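Long-range contacts in envelope polyprotein (Puumala orthohantavirus, PDB 5FXU), which forms, as the Gn ectodomain, part of the antigenic glycoprotein surface of the hantavirus and probably works with the partner glycoprotein Gc in cell entry: residues Leu5-Pro10 with Val151-Thr156; Gln17-Gly22 with Ile231-Ser236; Ile21-Leu26 with Thr124-Gly129; Ser42-Leu47 with Ile135-Cys140; Arg106-Cys111 with Ile128-Thr133. All blocks are in the same frame, centred on the assembly; numbering follows the deposited sequence.

How the contacts relate
From the N terminus, strand 3-9 opens contact 1, closed by Val151-Thr156, 141 residues after Pro10. Strand 19-30 follows and serves two contacts that share Ile21 and Gly22. Contact 3 pairs it with strand 120-130. Contact 2 joins it to the end of strand 228-234, beyond the close of contact 1, so contacts 1 and 2 cross. Contacts 3, 4 and 5 fall within the span of contact 1. Contact 4 joins Ser42-Leu47 to Ile135-Cys140; it crosses contact 3 and encloses contact 5, which closes the hairpin of strands 107-116 and 120-130. Together they tie the four-stranded sheet of contact 1 to the layer of strands 19-30, 120-130 and 107-116, and that layer to strand 228-234.

Contact 1: Leu5-Pro10 with Val151-Thr156; sequences LKIECP and VNYEKT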
# COMPACT_ATOMS: atom_id res chain seq x y z
N LEU A 5 -13.67 7.70 -7.66
CA LEU A 5 -12.33 8.01 -7.21
C LEU A 5 -12.14 9.52 -7.27
O LEU A 5 -12.08 10.12 -8.33
CB LEU A 5 -11.30 7.26 -8.06
CG LEU A 5 -9.90 7.06 -7.45
CD1 LEU A 5 -9.15 6.00 -8.24
CD2 LEU A 5 -9.11 8.35 -7.44
N LYS A 6 -12.10 10.13 -6.10
CA LYS A 6 -12.05 11.57 -5.97
C LYS A 6 -10.60 12.04 -5.89
O LYS A 6 -9.77 11.46 -5.21
CB LYS A 6 -12.96 11.98 -4.80
CG LYS A 6 -13.29 13.46 -4.70
CD LYS A 6 -14.32 13.76 -3.60
CE LYS A 6 -15.64 13.01 -3.79
NZ LYS A 6 -16.78 13.71 -3.12
N ILE A 7 -10.28 13.06 -6.67
CA ILE A 7 -8.98 13.73 -6.60
C ILE A 7 -9.27 15.16 -6.14
O ILE A 7 -10.06 15.87 -6.74
CB ILE A 7 -8.26 13.70 -7.96
CG1 ILE A 7 -7.95 12.26 -8.38
CG2 ILE A 7 -6.99 14.53 -7.97
CD1 ILE A 7 -6.90 11.56 -7.55
N GLU A 8 -8.64 15.55 -5.04
CA GLU A 8 -8.70 16.89 -4.56
C GLU A 8 -7.55 17.68 -5.22
O GLU A 8 -6.38 17.41 -4.99
CB GLU A 8 -8.60 16.93 -3.05
CG GLU A 8 -8.76 18.33 -2.47
CD GLU A 8 -8.71 18.39 -0.94
OE1 GLU A 8 -8.05 17.52 -0.31
OE2 GLU A 8 -9.31 19.36 -0.39
N CYS A 9 -7.92 18.68 -6.02
CA CYS A 9 -6.98 19.53 -6.77
C CYS A 9 -6.60 20.81 -6.02
O CYS A 9 -7.48 21.58 -5.65
CB CYS A 9 -7.62 19.89 -8.11
SG CYS A 9 -7.74 18.45 -9.19
N PRO A 10 -5.29 21.08 -5.84
CA PRO A 10 -4.90 22.38 -5.27
C PRO A 10 -5.14 23.57 -6.20
O PRO A 10 -5.31 23.34 -7.40
CB PRO A 10 -3.40 22.22 -5.01
CG PRO A 10 -3.13 20.76 -5.12
CD PRO A 10 -4.10 20.28 -6.15
N VAL A 151 -13.45 8.82 -12.15
CA VAL A 151 -12.47 9.69 -11.52
C VAL A 151 -13.00 11.09 -11.63
O VAL A 151 -13.30 11.54 -12.72
CB VAL A 151 -11.09 9.59 -12.19
CG1 VAL A 151 -10.07 10.42 -11.41
CG2 VAL A 151 -10.61 8.15 -12.27
N ASN A 152 -13.13 11.79 -10.50
CA ASN A 152 -13.60 13.17 -10.45
C ASN A 152 -12.53 14.05 -9.86
O ASN A 152 -12.11 13.85 -8.71
CB ASN A 152 -14.86 13.30 -9.60
CG ASN A 152 -16.07 12.66 -10.26
OD1 ASN A 152 -16.32 12.84 -11.46
ND2 ASN A 152 -16.85 11.92 -9.48
N TYR A 153 -12.09 15.02 -10.65
CA TYR A 153 -11.10 15.99 -10.19
C TYR A 153 -11.91 17.18 -9.72
O TYR A 153 -12.71 17.70 -10.48
CB TYR A 153 -10.15 16.36 -11.31
CG TYR A 153 -9.26 15.20 -11.71
CD1 TYR A 153 -9.72 14.22 -12.58
CD2 TYR A 153 -7.94 15.11 -11.27
CE1 TYR A 153 -8.91 13.17 -12.97
CE2 TYR A 153 -7.12 14.06 -11.66
CZ TYR A 153 -7.61 13.09 -12.51
OH TYR A 153 -6.82 12.02 -12.89
N GLU A 154 -11.72 17.56 -8.47
CA GLU A 154 -12.54 18.59 -7.83
C GLU A 154 -11.63 19.62 -7.19
O GLU A 154 -10.66 19.25 -6.52
CB GLU A 154 -13.43 17.94 -6.79
CG GLU A 154 -14.81 18.58 -6.61
CD GLU A 154 -15.94 17.54 -6.49
OE1 GLU A 154 -15.77 16.53 -5.77
OE2 GLU A 154 -16.98 17.74 -7.16
N LYS A 155 -11.93 20.90 -7.42
CA LYS A 155 -11.07 21.99 -6.94
C LYS A 155 -11.35 22.25 -5.47
O LYS A 155 -12.49 22.18 -5.02
CB LYS A 155 -11.15 23.27 -7.79
CG LYS A 155 -11.32 23.12 -9.31
CD LYS A 155 -10.28 22.18 -9.95
CE LYS A 155 -10.62 21.82 -11.40
NZ LYS A 155 -10.21 20.43 -11.79
N THR A 156 -10.29 22.50 -4.71
CA THR A 156 -10.38 22.54 -3.25
C THR A 156 -11.06 23.81 -2.74
O THR A 156 -10.86 24.91 -3.27
CB THR A 156 -8.99 22.32 -2.57
OG1 THR A 156 -9.16 22.20 -1.16
CG2 THR A 156 -8.02 23.44 -2.85
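Glu8 OE2 receives the hydroxyl of Thr156. OG1 of Thr156 donates to it over 2.9 Å, from above the carboxylate plane. Leu163 N is a second donor to OE2, and Ser236 OG bonds to Glu8 OE1. Glu8 gets there by placing CG opposite its backbone N (chi1 -175°) and running on extended. The two strands are parallel and paired from Leu5 with Val151 to Cys9 with Lys155. Five backbone hydrogen bonds link Leu5-Pro10 to Val151-Thr156. The shortest, Cys9 N to Glu154 O, is 2.8 Å and almost straight at 173°. The last, Thr156 N to Cys9 O, stretches to 3.1 Å and is more bent. Ile7 and Tyr153 lie side by side on the mostly apolar face of the pair, which has Lys155 at its end. Ile7 CG1 sits over the Tyr153 ring, 4.2 Å from its centroid, in a CH-pi contact. Ile7 CG2 is 3.5 Å from Tyr153 CD2. Cys9 SG lies at the ring edge, in plane, 3.8 Å from Tyr153 CB; its disulfide partner is Cys134. On the other face Lys6 NZ and Glu154 OE1 form only a long salt bridge of 4.0 Å. The pair thus has a mostly apolar face, set against strand 120-130, and a polar one. The donors around the Glu8 carboxylate would favour its ionised form.

Contact 2: Gln17-Gly22 with Ile231-Ser236; sequences QGLVIG and ICLVGS
Ile21 and Ser236 make the one hydrogen bond between these segments. Ile21 N donates to Ser236 O over 3.1 Å, with an N-H...O angle of 161°. The donor stands above the carbonyl plane, 35° out of it. The same oxygen also takes a weaker CA-H...O contact from Val20 CA at 3.5 Å. The apolar contacts centre on Leu233. Ile21 crosses it at a slant, with Ile21 CG2 4.0 Å from Leu233 CB. Leu19 CD1 meets Leu233 CD1 at 4.2 Å. With CG1 turned away from its backbone N (chi1 -179°), Ile21 leaves CG2 as the branch that faces the turn. That methyl, Ile21 CG2, is 3.4 Å from Gly235 O. Other polar bonds go outward: Gly235 O takes Arg192 NH2, and Ser236 N bonds to Gln162 OE1. The contact lies where the chain passes from strand 228-234 to strand 237-243, an antiparallel neighbour of strand 19-30. One backbone bond ties the Gly235-Ser236 link to strand 19-30. Aliphatic packing round Leu233 adds to it, while the backbone oxygens of Gly235 and Ser236 meet Ile21 and Val20.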
# COMPACT_ATOMS: atom_id res chain seq x y z
N GLN A 17 7.07 19.50 -7.67
CA GLN A 17 7.38 18.07 -7.40
C GLN A 17 6.25 17.24 -6.68
O GLN A 17 6.44 16.05 -6.34
CB GLN A 17 8.73 18.01 -6.64
CG GLN A 17 9.96 18.50 -7.42
CD GLN A 17 10.49 17.54 -8.49
OE1 GLN A 17 9.82 17.26 -9.48
NE2 GLN A 17 11.74 17.08 -8.30
N GLY A 18 5.08 17.86 -6.49
CA GLY A 18 3.96 17.24 -5.80
C GLY A 18 3.17 16.32 -6.72
O GLY A 18 3.18 16.47 -7.93
N LEU A 19 2.50 15.35 -6.13
CA LEU A 19 1.62 14.48 -6.87
C LEU A 19 0.25 14.52 -6.23
O LEU A 19 0.15 14.71 -5.01
CB LEU A 19 2.16 13.05 -6.83
CG LEU A 19 3.56 12.79 -7.37
CD1 LEU A 19 3.95 11.37 -7.05
CD2 LEU A 19 3.59 12.99 -8.86
N VAL A 20 -0.80 14.31 -7.02
CA VAL A 20 -2.12 14.03 -6.48
C VAL A 20 -2.27 12.52 -6.31
O VAL A 20 -1.68 11.76 -7.04
CB VAL A 20 -3.31 14.58 -7.33
CG1 VAL A 20 -3.41 16.08 -7.19
CG2 VAL A 20 -3.22 14.19 -8.80
N ILE A 21 -3.07 12.11 -5.35
CA ILE A 21 -3.40 10.71 -5.13
C ILE A 21 -4.85 10.57 -4.75
O ILE A 21 -5.38 11.38 -4.01
CB ILE A 21 -2.52 10.08 -4.02
CG1 ILE A 21 -2.88 8.59 -3.82
CG2 ILE A 21 -2.60 10.88 -2.72
CD1 ILE A 21 -1.85 7.84 -3.01
N GLY A 22 -5.48 9.52 -5.25
CA GLY A 22 -6.81 9.11 -4.78
C GLY A 22 -6.94 7.60 -4.79
O GLY A 22 -6.11 6.89 -5.36
N ILE A 231 7.30 4.16 -0.15
CA ILE A 231 7.12 5.49 -0.70
C ILE A 231 5.67 5.88 -0.43
O ILE A 231 4.76 5.09 -0.70
CB ILE A 231 7.56 5.55 -2.18
CG1 ILE A 231 7.86 6.98 -2.58
CG2 ILE A 231 6.55 4.90 -3.12
CD1 ILE A 231 9.22 7.47 -2.07
N CYS A 232 5.46 7.05 0.16
CA CYS A 232 4.17 7.43 0.71
C CYS A 232 3.76 8.77 0.18
O CYS A 232 4.61 9.60 -0.15
CB CYS A 232 4.22 7.51 2.26
SG CYS A 232 4.83 6.00 3.07
N LEU A 233 2.46 8.98 0.11
CA LEU A 233 1.92 10.29 -0.19
C LEU A 233 1.04 10.67 0.97
O LEU A 233 0.31 9.83 1.49
CB LEU A 233 1.13 10.29 -1.49
CG LEU A 233 1.83 10.41 -2.85
CD1 LEU A 233 3.07 11.29 -2.92
CD2 LEU A 233 2.18 9.02 -3.27
N VAL A 234 1.11 11.94 1.34
CA VAL A 234 0.42 12.46 2.49
C VAL A 234 -0.80 13.25 2.03
O VAL A 234 -0.68 14.14 1.20
CB VAL A 234 1.37 13.36 3.29
CG1 VAL A 234 0.71 13.79 4.57
CG2 VAL A 234 2.67 12.62 3.60
N GLY A 235 -1.95 12.97 2.60
CA GLY A 235 -3.19 13.65 2.24
C GLY A 235 -3.62 13.40 0.81
O GLY A 235 -3.39 12.32 0.27
N SER A 236 -4.27 14.37 0.20
CA SER A 236 -4.69 14.23 -1.17
C SER A 236 -3.59 14.64 -2.15
O SER A 236 -3.67 14.32 -3.32
CB SER A 236 -5.96 15.05 -1.39
OG SER A 236 -5.75 16.41 -1.00

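Contact 3: Ile21-Leu26 with Thr124-Gly129; sequences IGSVEL and TVFLIG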
# COMPACT_ATOMS: atom_id res chain seq x y z
N ILE A 21 -3.07 12.11 -5.35
CA ILE A 21 -3.40 10.71 -5.13
C ILE A 21 -4.85 10.57 -4.75
O ILE A 21 -5.38 11.38 -4.01
CB ILE A 21 -2.52 10.08 -4.02
CG1 ILE A 21 -2.88 8.59 -3.82
CG2 ILE A 21 -2.60 10.88 -2.72
CD1 ILE A 21 -1.85 7.84 -3.01
N GLY A 22 -5.48 9.52 -5.25
CA GLY A 22 -6.81 9.11 -4.78
C GLY A 22 -6.94 7.60 -4.79
O GLY A 22 -6.11 6.89 -5.36
N SER A 23 -7.98 7.07 -4.15
CA SER A 23 -8.15 5.62 -4.11
C SER A 23 -9.57 5.28 -3.81
O SER A 23 -10.24 6.03 -3.16
CB SER A 23 -7.19 4.94 -3.11
OG SER A 23 -7.40 5.35 -1.76
N VAL A 24 -10.02 4.14 -4.31
CA VAL A 24 -11.36 3.66 -4.00
C VAL A 24 -11.37 2.13 -3.87
O VAL A 24 -10.71 1.46 -4.63
CB VAL A 24 -12.38 4.13 -5.07
CG1 VAL A 24 -12.06 3.59 -6.46
CG2 VAL A 24 -13.80 3.75 -4.66
N GLU A 25 -12.11 1.61 -2.89
CA GLU A 25 -12.33 0.18 -2.75
C GLU A 25 -13.61 -0.22 -3.46
O GLU A 25 -14.66 0.31 -3.18
CB GLU A 25 -12.41 -0.23 -1.28
CG GLU A 25 -12.45 -1.75 -1.16
CD GLU A 25 -12.32 -2.26 0.25
OE1 GLU A 25 -12.83 -1.61 1.17
OE2 GLU A 25 -11.75 -3.34 0.43
N LEU A 26 -13.51 -1.16 -4.39
CA LEU A 26 -14.64 -1.63 -5.18
C LEU A 26 -15.38 -2.80 -4.53
O LEU A 26 -14.90 -3.37 -3.55
CB LEU A 26 -14.14 -2.05 -6.57
CG LEU A 26 -13.38 -0.94 -7.31
CD1 LEU A 26 -12.88 -1.43 -8.66
CD2 LEU A 26 -14.24 0.31 -7.48
N THR A 124 -8.80 -2.53 -4.39
CA THR A 124 -8.72 -1.14 -4.03
C THR A 124 -7.84 -0.56 -5.12
O THR A 124 -6.70 -0.96 -5.31
CB THR A 124 -8.09 -0.91 -2.63
OG1 THR A 124 -8.98 -1.34 -1.59
CG2 THR A 124 -7.82 0.56 -2.39
N VAL A 125 -8.40 0.39 -5.86
CA VAL A 125 -7.68 1.04 -6.97
C VAL A 125 -7.02 2.31 -6.46
O VAL A 125 -7.67 3.13 -5.84
CB VAL A 125 -8.64 1.36 -8.12
CG1 VAL A 125 -7.95 2.17 -9.19
CG2 VAL A 125 -9.18 0.07 -8.70
N PHE A 126 -5.74 2.45 -6.76
CA PHE A 126 -4.96 3.63 -6.41
C PHE A 126 -4.58 4.36 -7.69
O PHE A 126 -4.11 3.73 -8.65
CB PHE A 126 -3.67 3.23 -5.70
CG PHE A 126 -3.91 2.66 -4.33
CD1 PHE A 126 -4.12 1.28 -4.14
CD2 PHE A 126 -3.93 3.48 -3.21
CE1 PHE A 126 -4.36 0.74 -2.87
CE2 PHE A 126 -4.19 2.95 -1.94
CZ PHE A 126 -4.40 1.58 -1.78
N LEU A 127 -4.76 5.69 -7.70
CA LEU A 127 -4.34 6.53 -8.83
C LEU A 127 -3.46 7.62 -8.31
O LEU A 127 -3.86 8.37 -7.42
CB LEU A 127 -5.57 7.11 -9.48
CG LEU A 127 -5.36 8.03 -10.66
CD1 LEU A 127 -4.80 7.26 -11.84
CD2 LEU A 127 -6.68 8.67 -11.05
N ILE A 128 -2.25 7.69 -8.85
CA ILE A 128 -1.24 8.68 -8.45
C ILE A 128 -0.74 9.35 -9.71
O ILE A 128 -0.44 8.69 -10.69
CB ILE A 128 -0.04 8.01 -7.81
CG1 ILE A 128 -0.49 7.22 -6.57
CG2 ILE A 128 1.02 9.02 -7.39
CD1 ILE A 128 0.55 6.24 -6.08
N GLY A 129 -0.60 10.67 -9.68
CA GLY A 129 -0.08 11.35 -10.84
C GLY A 129 0.24 12.81 -10.68
O GLY A 129 0.08 13.38 -9.61
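Ile21 and Ile128 close the buried end of this antiparallel pair. Their side chains lie side by side and point the same way, with Ile21 CD1 3.9 Å from Ile128 CG1. Phe194 of strand 185-197 touches both. Next along this face come Ser23 and Phe126. Ser23 CB is 3.6 Å from Phe126 CD2 and approaches the ring obliquely, while Phe194 meets that ring edge-to-face. Ser23 OG turns to Arg192, which bonds it through NH1. The backbones hold the strands evenly. Gly22 N to Leu127 O is 2.9 Å, and Val125 N to Val24 O is 2.8 Å; each pair also bonds in the reverse direction. The intervening pairs are non-hydrogen-bonded, and there Ser23 CA comes to 3.1 Å from Val125 O. The opposite face is buried too, against strand 147-155 of the other sheet, on which Leu26, Val125 and Leu127 pack. With chi1 at 173°, Val125 turns CG2, the methyl beside its backbone N, to Leu26, and Leu26 CD1 is 4.0 Å from Val125 CG2. The looser side is at Glu25 and Thr124. Glu25, the exposed residue of the contact, crosses Thr124 at a slant, and Glu25 CG is 3.5 Å from Thr124 OG1. Its carboxylate makes no closer approach than that. Strand 120-130 is flanked by strands 19-30 and 107-116. This regular antiparallel ladder, with a second sheet laid over one face, resembles a beta-sandwich, consistent with the E-set clan to which the Gn head is assigned.

Contact 4: Ser42-Leu47 with Ile135-Cys140; sequences SCNFDL and ITTKSC
Cys43 and Cys140 bring the two backbones within 5.1 Å, CA to CA. The touching parts run in roughly opposite directions, 151° apart end to end. Ser42-Phe45 is loop, with Asn44 at the centre of an inverse gamma turn. The other segment leaves helix 133-136 at Thr137 and enters strand 139-144. A disulfide joins them: Cys43 SG to Cys140 SG is 2.1 Å, with chi3 at 86°, close to the relaxed right angle. Cys140 SG also approaches the Phe45 ring obliquely, 4.4 Å from Phe45 CE2. Cys43 CB covers one face of that ring near its rim. The disulfide fastens the loop after edge strand 39-41 to strand 139-144, its antiparallel neighbour in the four-stranded sheet. It is one of several in the cysteine-rich Gn head. Beside it, Asn44 grips the end of the helix with both ends of its amide. Asn44 ND2 donates to Thr136 O over 3.0 Å in a fairly straight bond of 164°. That oxygen lies in the amide plane of Asn44, while the nitrogen stands above the carbonyl plane of Thr136. Asn44 OD1 accepts from Thr137 OG1 at 2.7 Å. Asn44 and Thr137 slide past each other in opposite directions, and Thr137 CG2 comes to 3.5 Å from Asn44 OD1. Deeper in the fold, Phe45 and Thr137 both touch Tyr153 of strand 147-155.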
# COMPACT_ATOMS: atom_id res chain seq x y z
N SER A 42 -9.65 5.43 -19.97
CA SER A 42 -10.00 6.38 -21.01
C SER A 42 -9.45 7.78 -20.68
O SER A 42 -9.80 8.74 -21.34
CB SER A 42 -11.53 6.44 -21.17
OG SER A 42 -12.07 7.45 -20.32
N CYS A 43 -8.60 7.91 -19.67
CA CYS A 43 -8.19 9.22 -19.19
C CYS A 43 -7.08 9.80 -20.04
O CYS A 43 -6.29 9.07 -20.63
CB CYS A 43 -7.72 9.11 -17.73
SG CYS A 43 -8.97 8.56 -16.52
N ASN A 44 -7.02 11.14 -20.10
CA ASN A 44 -6.00 11.87 -20.89
C ASN A 44 -4.75 12.10 -20.04
O ASN A 44 -4.40 13.25 -19.71
CB ASN A 44 -6.55 13.19 -21.47
CG ASN A 44 -7.17 14.11 -20.42
OD1 ASN A 44 -7.75 13.65 -19.42
ND2 ASN A 44 -7.05 15.42 -20.64
N PHE A 45 -4.12 10.99 -19.67
CA PHE A 45 -2.85 11.03 -18.97
C PHE A 45 -1.93 9.89 -19.43
O PHE A 45 -2.36 8.98 -20.14
CB PHE A 45 -3.01 11.12 -17.43
CG PHE A 45 -3.91 10.06 -16.78
CD1 PHE A 45 -3.74 8.70 -17.02
CD2 PHE A 45 -4.88 10.46 -15.85
CE1 PHE A 45 -4.55 7.77 -16.38
CE2 PHE A 45 -5.69 9.54 -15.21
CZ PHE A 45 -5.52 8.18 -15.47
N ASP A 46 -0.66 9.99 -19.04
CA ASP A 46 0.39 9.10 -19.51
C ASP A 46 0.66 7.96 -18.51
O ASP A 46 1.50 8.07 -17.61
CB ASP A 46 1.65 9.93 -19.78
CG ASP A 46 2.75 9.14 -20.45
OD1 ASP A 46 2.51 7.96 -20.80
OD2 ASP A 46 3.86 9.68 -20.60
N LEU A 47 -0.07 6.86 -18.68
CA LEU A 47 0.04 5.68 -17.82
C LEU A 47 1.44 5.06 -17.84
O LEU A 47 1.96 4.75 -18.90
CB LEU A 47 -1.00 4.61 -18.22
CG LEU A 47 -2.35 4.50 -17.47
CD1 LEU A 47 -2.91 3.07 -17.56
CD2 LEU A 47 -2.32 4.98 -16.02
N ILE A 135 -5.34 20.40 -14.35
CA ILE A 135 -5.59 21.39 -15.40
C ILE A 135 -6.25 20.71 -16.60
O ILE A 135 -7.17 21.27 -17.19
CB ILE A 135 -4.29 22.12 -15.82
CG1 ILE A 135 -3.74 22.92 -14.64
CG2 ILE A 135 -4.54 23.07 -16.99
CD1 ILE A 135 -2.27 23.23 -14.76
N THR A 136 -5.79 19.51 -16.95
CA THR A 136 -6.24 18.86 -18.16
C THR A 136 -7.56 18.13 -18.05
O THR A 136 -8.14 17.77 -19.09
CB THR A 136 -5.22 17.83 -18.67
OG1 THR A 136 -5.02 16.79 -17.71
CG2 THR A 136 -3.91 18.50 -19.01
N THR A 137 -8.02 17.86 -16.84
CA THR A 137 -9.03 16.80 -16.62
C THR A 137 -10.03 17.16 -15.51
O THR A 137 -9.60 17.50 -14.39
CB THR A 137 -8.33 15.45 -16.29
OG1 THR A 137 -7.31 15.19 -17.26
CG2 THR A 137 -9.32 14.29 -16.31
N LYS A 138 -11.32 17.10 -15.84
CA LYS A 138 -12.42 17.23 -14.86
C LYS A 138 -12.92 15.84 -14.41
O LYS A 138 -13.14 15.61 -13.23
CB LYS A 138 -13.59 18.03 -15.45
CG LYS A 138 -14.79 18.26 -14.51
CD LYS A 138 -14.47 19.21 -13.34
CE LYS A 138 -15.55 19.19 -12.24
NZ LYS A 138 -15.35 18.13 -11.18
N SER A 139 -13.13 14.95 -15.36
CA SER A 139 -13.49 13.58 -15.04
C SER A 139 -13.09 12.65 -16.16
O SER A 139 -12.97 13.06 -17.30
CB SER A 139 -14.99 13.45 -14.75
OG SER A 139 -15.78 13.99 -15.79
N CYS A 140 -12.89 11.39 -15.81
CA CYS A 140 -12.59 10.37 -16.79
C CYS A 140 -12.90 9.00 -16.18
O CYS A 140 -13.38 8.92 -15.05
CB CYS A 140 -11.16 10.50 -17.30
SG CYS A 140 -9.90 10.34 -16.02

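Contact 5: Arg106-Cys111 with Ile128-Thr133; sequences RKTIAC and IGPIQT
Ile109 and Ile128 form a hydrogen-bonded antiparallel pair, with Ile109 N to Ile128 O at 2.7 Å and Ile128 N to Ile109 O at 2.8 Å. The two side chains emerge on the same face, with Ile109 CB 4.2 Å from Ile128 CB. Thr108 takes the next place along, and Thr108 CG2 is 3.5 Å from Ile128 O. The strands belong to one beta hairpin, 107-116 with 120-130, and this is the end far from its turn. Here the hydrogen-bonded ladder stops. Pro130 has no N-H to continue it, and a type I turn from Pro130 to Thr133 leads into helix 133-136. Pro130 O takes two bonds from Thr133, from its N and from its OG1 at 2.8 Å. The proline ring packs against Arg106 and Thr108: Pro130 CG is 3.7 Å from Arg106 CA, and Pro130 CD is 3.6 Å from Thr108 OG1. A water donates to Thr133 OG1; its distance to Thr108 OG1 is too short to trust. Further out Gln132 lays its amide over one face of the Arg106 guanidinium, the two planes 34° apart. Arg106 NH2 and Gln132 NE2 come within 3.6 Å, with no hydrogen bond between them. The bend of Arg106 at chi2 (-63°) turns a face of the guanidinium to the Gln132 amide, and Arg106 NE has a weak bond to Ala103 O.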
# COMPACT_ATOMS: atom_id res chain seq x y z
N ARG A 106 6.09 13.06 -15.68
CA ARG A 106 4.69 13.22 -16.04
C ARG A 106 3.96 11.90 -16.24
O ARG A 106 3.03 11.81 -17.02
CB ARG A 106 4.57 14.15 -17.25
CG ARG A 106 5.26 15.50 -17.06
CD ARG A 106 4.60 16.27 -15.91
NE ARG A 106 5.20 17.56 -15.57
CZ ARG A 106 5.41 18.59 -16.40
NH1 ARG A 106 5.12 18.55 -17.71
NH2 ARG A 106 5.97 19.69 -15.90
N LYS A 107 4.39 10.89 -15.50
CA LYS A 107 3.76 9.58 -15.54
C LYS A 107 2.70 9.44 -14.46
O LYS A 107 2.84 9.98 -13.36
CB LYS A 107 4.81 8.49 -15.42
CG LYS A 107 5.73 8.45 -16.62
CD LYS A 107 4.98 7.99 -17.86
CE LYS A 107 5.90 7.51 -18.96
NZ LYS A 107 5.17 6.60 -19.89
N THR A 108 1.65 8.72 -14.80
CA THR A 108 0.55 8.44 -13.91
C THR A 108 0.64 6.95 -13.54
O THR A 108 0.89 6.11 -14.40
CB THR A 108 -0.78 8.77 -14.61
OG1 THR A 108 -0.88 10.19 -14.75
CG2 THR A 108 -1.99 8.28 -13.80
N ILE A 109 0.49 6.65 -12.26
CA ILE A 109 0.50 5.28 -11.76
C ILE A 109 -0.93 4.93 -11.40
O ILE A 109 -1.57 5.65 -10.64
CB ILE A 109 1.39 5.10 -10.51
CG1 ILE A 109 2.86 5.32 -10.84
CG2 ILE A 109 1.26 3.68 -9.93
CD1 ILE A 109 3.29 6.77 -10.81
N ALA A 110 -1.42 3.85 -11.98
CA ALA A 110 -2.74 3.31 -11.66
C ALA A 110 -2.56 1.81 -11.47
O ALA A 110 -2.10 1.14 -12.37
CB ALA A 110 -3.73 3.61 -12.75
N CYS A 111 -2.94 1.32 -10.29
CA CYS A 111 -2.74 -0.06 -9.90
C CYS A 111 -3.75 -0.40 -8.80
O CYS A 111 -4.48 0.47 -8.34
CB CYS A 111 -1.31 -0.26 -9.41
SG CYS A 111 -0.86 0.74 -7.96
N ILE A 128 -2.25 7.69 -8.85
CA ILE A 128 -1.24 8.68 -8.45
C ILE A 128 -0.74 9.35 -9.71
O ILE A 128 -0.44 8.69 -10.69
CB ILE A 128 -0.04 8.01 -7.81
CG1 ILE A 128 -0.49 7.22 -6.57
CG2 ILE A 128 1.02 9.02 -7.39
CD1 ILE A 128 0.55 6.24 -6.08
N GLY A 129 -0.60 10.67 -9.68
CA GLY A 129 -0.08 11.35 -10.84
C GLY A 129 0.24 12.81 -10.68
O GLY A 129 0.08 13.38 -9.61
N PRO A 130 0.70 13.43 -11.76
CA PRO A 130 1.15 14.83 -11.62
C PRO A 130 -0.01 15.78 -11.38
O PRO A 130 -1.14 15.56 -11.85
CB PRO A 130 1.86 15.12 -12.94
CG PRO A 130 1.81 13.86 -13.73
CD PRO A 130 0.80 12.94 -13.14
N ILE A 131 0.28 16.84 -10.65
CA ILE A 131 -0.73 17.84 -10.32
C ILE A 131 -1.28 18.54 -11.59
O ILE A 131 -2.41 18.99 -11.56
CB ILE A 131 -0.21 18.82 -9.25
CG1 ILE A 131 0.03 18.04 -7.94
CG2 ILE A 131 -1.22 19.93 -8.96
CD1 ILE A 131 0.81 18.76 -6.86
N GLN A 132 -0.52 18.54 -12.69
CA GLN A 132 -0.97 19.09 -14.00
C GLN A 132 -2.23 18.42 -14.53
O GLN A 132 -2.98 19.03 -15.31
CB GLN A 132 0.12 18.96 -15.08
CG GLN A 132 1.29 19.94 -14.96
CD GLN A 132 2.31 19.59 -13.85
OE1 GLN A 132 2.23 18.52 -13.17
NE2 GLN A 132 3.24 20.50 -13.63
N THR A 133 -2.47 17.17 -14.14
CA THR A 133 -3.69 16.46 -14.51
C THR A 133 -4.96 17.23 -14.12
O THR A 133 -5.95 17.19 -14.85
CB THR A 133 -3.75 15.06 -13.85
OG1 THR A 133 -2.49 14.43 -14.01
CG2 THR A 133 -4.78 14.19 -14.54
O HOH W 1 -2.39 11.63 -13.31